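Local atomic coordinates of trypsin-resistant surface T6 protein (Streptococcus pyogenes serotype M6, PDB entry 4P0D), a protein that forms the backbone subunit of the pilus of serotype M6 strains, probably polymerised by sortase and anchored to the cell wall peptidoglycan. Residues Asn267-Gly272 and Val316-Ile321. The protein carries 1 engineered substitution. Residues are numbered along the deposited sequence; the frame is centred on the assembly and turned at random.
Sequences NKAIVG and VYTYQI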
# COMPACT_ATOMS: atom_id res chain seq x y z
N ASN A 267 -6.42 -11.01 17.47
CA ASN A 267 -6.40 -12.47 17.61
C ASN A 267 -6.51 -13.25 16.29
O ASN A 267 -6.19 -14.43 16.27
CB ASN A 267 -7.50 -12.92 18.58
CG ASN A 267 -8.87 -12.77 18.00
OD1 ASN A 267 -9.48 -13.73 17.55
ND2 ASN A 267 -9.36 -11.55 17.97
N LYS A 268 -6.94 -12.58 15.21
CA LYS A 268 -7.02 -13.21 13.89
C LYS A 268 -5.71 -13.13 13.10
O LYS A 268 -5.65 -13.54 11.94
CB LYS A 268 -8.13 -12.57 13.05
CG LYS A 268 -9.53 -12.74 13.62
CD LYS A 268 -10.47 -11.68 13.05
CE LYS A 268 -11.92 -12.06 13.25
NZ LYS A 268 -12.85 -11.05 12.67
N ALA A 269 -4.64 -12.63 13.72
CA ALA A 269 -3.38 -12.53 13.04
C ALA A 269 -2.96 -13.92 12.57
O ALA A 269 -2.99 -14.89 13.34
CB ALA A 269 -2.31 -11.92 13.92
N ILE A 270 -2.58 -13.99 11.31
CA ILE A 270 -2.13 -15.24 10.71
C ILE A 270 -0.73 -15.61 11.19
O ILE A 270 0.15 -14.74 11.25
CB ILE A 270 -2.12 -15.10 9.17
CG1 ILE A 270 -3.55 -14.88 8.65
CG2 ILE A 270 -1.41 -16.28 8.51
CD1 ILE A 270 -4.57 -15.95 9.01
N VAL A 271 -0.52 -16.89 11.51
CA VAL A 271 0.82 -17.38 11.85
C VAL A 271 1.49 -18.02 10.62
O VAL A 271 0.82 -18.67 9.81
CB VAL A 271 0.83 -18.39 13.05
CG1 VAL A 271 0.02 -17.87 14.23
CG2 VAL A 271 0.35 -19.77 12.63
N GLY A 272 2.80 -17.84 10.49
CA GLY A 272 3.58 -18.45 9.42
C GLY A 272 3.38 -17.81 8.05
O GLY A 272 2.90 -16.69 7.94
N VAL A 316 3.81 -8.59 7.70
CA VAL A 316 4.33 -8.81 9.02
C VAL A 316 3.93 -10.20 9.47
O VAL A 316 2.82 -10.64 9.20
CB VAL A 316 3.85 -7.72 9.99
CG1 VAL A 316 4.37 -7.98 11.38
CG2 VAL A 316 4.34 -6.35 9.50
N TYR A 317 4.85 -10.87 10.14
CA TYR A 317 4.70 -12.30 10.49
C TYR A 317 4.51 -12.52 12.00
O TYR A 317 4.97 -11.72 12.82
CB TYR A 317 5.92 -13.06 10.00
CG TYR A 317 6.05 -13.03 8.50
CD1 TYR A 317 5.31 -13.91 7.70
CD2 TYR A 317 6.88 -12.12 7.86
CE1 TYR A 317 5.41 -13.88 6.33
CE2 TYR A 317 6.98 -12.10 6.48
CZ TYR A 317 6.25 -12.98 5.73
OH TYR A 317 6.33 -12.96 4.36
N THR A 318 3.83 -13.60 12.35
CA THR A 318 3.77 -14.05 13.75
C THR A 318 3.96 -15.56 13.76
O THR A 318 3.72 -16.23 12.76
CB THR A 318 2.41 -13.74 14.43
OG1 THR A 318 1.39 -14.62 13.92
CG2 THR A 318 1.97 -12.33 14.18
N TYR A 319 4.36 -16.06 14.93
CA TYR A 319 4.50 -17.50 15.17
C TYR A 319 3.72 -17.87 16.42
O TYR A 319 3.26 -17.01 17.17
CB TYR A 319 5.97 -17.85 15.40
CG TYR A 319 6.91 -17.25 14.36
CD1 TYR A 319 6.85 -17.66 13.03
CD2 TYR A 319 7.80 -16.24 14.70
CE1 TYR A 319 7.68 -17.11 12.07
CE2 TYR A 319 8.65 -15.68 13.74
CZ TYR A 319 8.58 -16.11 12.43
OH TYR A 319 9.41 -15.54 11.47
N GLN A 320 3.61 -19.17 16.65
CA GLN A 320 2.99 -19.65 17.87
C GLN A 320 3.82 -20.75 18.48
O GLN A 320 4.50 -21.50 17.76
CB GLN A 320 1.55 -20.09 17.62
CG GLN A 320 1.38 -21.16 16.57
CD GLN A 320 -0.07 -21.35 16.16
OE1 GLN A 320 -0.92 -20.48 16.39
NE2 GLN A 320 -0.36 -22.48 15.55
N ILE A 321 3.80 -20.81 19.80
CA ILE A 321 4.57 -21.78 20.55
C ILE A 321 3.67 -22.94 20.96
O ILE A 321 2.57 -22.74 21.45
CB ILE A 321 5.20 -21.14 21.80
CG1 ILE A 321 6.09 -19.97 21.39
CG2 ILE A 321 6.02 -22.17 22.58
CD1 ILE A 321 6.63 -19.17 22.55
O HOH W 1 2.62 -14.74 9.93
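T318 takes hold of the loop I270-G272 with both its backbone and its side chain, at what is probably the interdomain joint of this modular, Ig-like pilin. The loop follows strand 258-265 in the Cna-B-like domain, and 316-321 runs from the end of strand 307-316 into strand 320-327, which belongs to the prealbumin-like domain. The touching parts of the two segments run nearly perpendicular (87°), so they meet as a crossing instead of pairing as strands. G272 N donates to T318 O over 2.9 Å, almost straight on to the end of the carbonyl. From T318, the hydroxyl OG1 gives its proton to I270 O, also 2.9 Å away, but reaches it from above the carbonyl plane, 48° out. A chi1 of 73° turns OG1 between the backbone N and carbonyl carbon of T318, which leaves CG2 to lean on A269 CB. Between these bonds, V271 CA rests 3.2 Å from T318 O in a CA-H...O contact, so that one carbonyl takes both the N-H of G272 and the CA-H of V271. A water joins the two segments: it accepts from T318 N and lies within donating distance of I270 O and G272 O. V271 then sets its two methyls against the amide of Q320, CG1 being 3.5 Å from OE1. Q320 NE2 is hydrogen-bonded to T470 OG1, on a strand beside 320-327, a bond that probably fixes the turn of the amide where it crosses V271. Further out, Q364 NE2 bonds the carbonyls of N267 and A269, while N276 ties I270 N to V316 O through its side-chain amide. W394 packs edge-to-face with the Y317 ring, whose own edge, at CD1, meets G272 O in the ring plane at 3.7 Å.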